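Local coordinates for coenzyme F420-dependent N(5),N(10)-methenyltetrahydromethanopterin reductase-related protein (Desulfurobacterium thermolithotrophum DSM 11699, PDB 6HUZ) that binds the iron-guanylylpyridinol cofactor and, as a bacterial paralog of [Fe]-hydrogenase, uses tetrahydrofolate derivatives as substrates, at residues 159-164 with 178-183. Residues are numbered along the deposited sequence; the frame is centred on the assembly and turned at random.
With EDO (1,2-ethanediol), chain F.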
loop_
_atom_site.group_PDB
_atom_site.type_symbol
_atom_site.label_atom_id
_atom_site.label_comp_id
_atom_site.label_asym_id
_atom_site.label_seq_id
_atom_site.Cartn_x
_atom_site.Cartn_y
_atom_site.Cartn_z
ATOM N N TYR A 159 12.764 -21.589 0.571
ATOM C CA TYR A 159 13.510 -20.594 -0.195
ATOM C C TYR A 159 12.510 -19.935 -1.191
ATOM O O TYR A 159 11.606 -20.613 -1.700
ATOM C CB TYR A 159 14.637 -21.207 -1.011
ATOM C CG TYR A 159 15.861 -21.589 -0.212
ATOM C CD1 TYR A 159 16.700 -20.619 0.322
ATOM C CD2 TYR A 159 16.189 -22.925 0.003
ATOM C CE1 TYR A 159 17.831 -20.962 1.047
ATOM C CE2 TYR A 159 17.325 -23.282 0.723
ATOM C CZ TYR A 159 18.141 -22.295 1.248
ATOM O OH TYR A 159 19.252 -22.612 1.980
ATOM N N LEU A 160 12.705 -18.640 -1.472
ATOM C CA LEU A 160 11.926 -17.914 -2.449
ATOM C C LEU A 160 12.848 -17.863 -3.652
ATOM O O LEU A 160 13.980 -17.374 -3.531
ATOM C CB LEU A 160 11.568 -16.505 -1.963
ATOM C CG LEU A 160 10.811 -16.429 -0.650
ATOM C CD1 LEU A 160 10.280 -14.994 -0.424
ATOM C CD2 LEU A 160 9.669 -17.403 -0.617
ATOM N N ILE A 161 12.372 -18.392 -4.796
ATOM C CA ILE A 161 13.106 -18.505 -6.061
ATOM C C ILE A 161 12.447 -17.681 -7.140
ATOM O O ILE A 161 11.285 -17.909 -7.521
ATOM C CB ILE A 161 13.258 -20.010 -6.478
ATOM C CG1 ILE A 161 14.043 -20.791 -5.415
ATOM C CG2 ILE A 161 13.944 -20.168 -7.853
ATOM C CD1 ILE A 161 13.793 -22.302 -5.492
ATOM N N ALA A 162 13.188 -16.708 -7.640
ATOM C CA ALA A 162 12.655 -15.786 -8.654
ATOM C C ALA A 162 12.425 -16.433 -10.012
ATOM O O ALA A 162 13.300 -17.107 -10.518
ATOM C CB ALA A 162 13.601 -14.596 -8.815
ATOM N N THR A 163 11.254 -16.192 -10.610
ATOM C CA THR A 163 10.913 -16.714 -11.928
ATOM C C THR A 163 10.802 -15.528 -12.914
ATOM O O THR A 163 10.935 -14.374 -12.516
ATOM C CB THR A 163 9.570 -17.460 -11.890
ATOM O OG1 THR A 163 8.520 -16.505 -11.746
ATOM C CG2 THR A 163 9.509 -18.509 -10.782
ATOM N N ASN A 164 10.537 -15.837 -14.200
ATOM C CA ASN A 164 10.385 -14.827 -15.247
ATOM C C ASN A 164 8.969 -14.242 -15.274
ATOM O O ASN A 164 8.684 -13.383 -16.107
ATOM C CB ASN A 164 10.680 -15.440 -16.618
ATOM C CG ASN A 164 12.081 -15.998 -16.741
ATOM O OD1 ASN A 164 13.067 -15.301 -16.490
ATOM N ND2 ASN A 164 12.211 -17.271 -17.129
ATOM N N GLU A 178 15.118 -25.319 -12.103
ATOM C CA GLU A 178 15.058 -26.703 -11.583
ATOM C C GLU A 178 16.227 -26.967 -10.637
ATOM O O GLU A 178 16.051 -27.618 -9.614
ATOM C CB GLU A 178 15.056 -27.737 -12.717
ATOM C CG GLU A 178 13.737 -27.826 -13.479
ATOM C CD GLU A 178 12.482 -27.984 -12.639
ATOM O OE1 GLU A 178 12.448 -28.884 -11.767
ATOM O OE2 GLU A 178 11.527 -27.204 -12.854
ATOM N N LYS A 179 17.415 -26.454 -10.958
ATOM C CA LYS A 179 18.582 -26.658 -10.093
ATOM C C LYS A 179 18.337 -26.012 -8.729
ATOM O O LYS A 179 18.640 -26.622 -7.715
ATOM C CB LYS A 179 19.854 -26.078 -10.723
ATOM C CG LYS A 179 20.395 -26.891 -11.885
ATOM C CD LYS A 179 21.771 -26.424 -12.265
ATOM C CE LYS A 179 22.140 -26.839 -13.669
ATOM N NZ LYS A 179 23.563 -26.529 -13.976
ATOM N N LEU A 180 17.761 -24.788 -8.709
ATOM C CA LEU A 180 17.485 -24.071 -7.467
ATOM C C LEU A 180 16.440 -24.814 -6.672
ATOM O O LEU A 180 16.620 -25.031 -5.470
ATOM C CB LEU A 180 17.041 -22.634 -7.776
ATOM C CG LEU A 180 18.079 -21.824 -8.562
ATOM C CD1 LEU A 180 17.645 -20.383 -8.708
ATOM C CD2 LEU A 180 19.454 -21.914 -7.913
ATOM N N LYS A 181 15.358 -25.244 -7.345
ATOM C CA LYS A 181 14.306 -26.020 -6.691
ATOM C C LYS A 181 14.916 -27.265 -6.019
ATOM O O LYS A 181 14.515 -27.615 -4.908
ATOM C CB LYS A 181 13.252 -26.477 -7.711
ATOM C CG LYS A 181 12.256 -25.406 -8.069
ATOM C CD LYS A 181 11.385 -25.823 -9.260
ATOM C CE LYS A 181 10.395 -26.919 -8.925
ATOM N NZ LYS A 181 9.521 -27.245 -10.094
ATOM N N LYS A 182 15.876 -27.931 -6.696
ATOM C CA LYS A 182 16.541 -29.129 -6.167
ATOM C C LYS A 182 17.366 -28.769 -4.924
ATOM O O LYS A 182 17.283 -29.471 -3.919
ATOM C CB LYS A 182 17.396 -29.801 -7.254
ATOM C CG LYS A 182 17.968 -31.147 -6.837
ATOM C CD LYS A 182 18.445 -31.955 -8.036
ATOM C CE LYS A 182 19.656 -32.826 -7.749
ATOM N NZ LYS A 182 19.483 -33.682 -6.543
ATOM N N LEU A 183 18.133 -27.654 -4.957
ATOM C CA LEU A 183 18.904 -27.251 -3.775
ATOM C C LEU A 183 17.943 -27.138 -2.576
ATOM O O LEU A 183 18.267 -27.630 -1.488
ATOM C CB LEU A 183 19.662 -25.923 -4.002
ATOM C CG LEU A 183 20.886 -26.046 -4.911
ATOM C CD1 LEU A 183 21.579 -24.699 -5.115
ATOM C CD2 LEU A 183 21.881 -27.064 -4.373
HETATM C C1 EDO F . 13.788 -30.760 -7.763
HETATM O O1 EDO F . 13.151 -30.386 -6.538
HETATM C C2 EDO F . 13.792 -29.558 -8.723
HETATM O O2 EDO F . 14.452 -29.842 -9.951
#
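Ile161 on strand 158-163 and Leu180 on helix 174-186 are the residues whose CA atoms come nearest across the contact, 7.2 Å apart. The two segments run in roughly opposite directions, as expected of the first strand and returning helix of a beta-alpha-beta unit within the N-terminal, Rossmann-related domain of the HMD family; the parallel partner strand 190-195 completes it, with Ile161 joined to Tyr192 and Leu194 by backbone hydrogen bonds. Across the interface the contact is almost entirely the work of Ile161, whose two branches reach different parts of the helix. CG2, anti to the backbone N (the CG1 torsion, chi1, is -61°), meets the CD1 methyl of Leu180 at 3.8 Å. The other branch extends through CG1 and lays its CD1 methyl against the helix backbone, 3.8 Å from Lys181 N. Leu180 CB lies near both branches, 4.0 Å from Ile161 CG2 and equally far from Ile161 CD1. Lys181 starts out away from the strand, yet its CG still comes within 4.3 Å of Ile161 CD1, and its side chain also touches Leu193 of strand 190-195. Beyond that aliphatic base the chain bends at chi3 (71°), carrying NZ to Glu178 OE2 at 3.4 Å in a salt bridge that is weak as a hydrogen bond. Along the same helix, an ethanediol molecule, probably from the crystallisation liquor, places its O2 2.8 Å from Glu178 O. Toward the start of the strand, Tyr159 packs on helix 32-41, where Leu183 also rests on Phe39. Strand and helix are therefore joined by van der Waals packing of the buried Ile161 and Leu180, with the base of Lys181 at the edge, while the charged ends of Glu178 and Lys181 pair with each other along the helix beside this apolar interface.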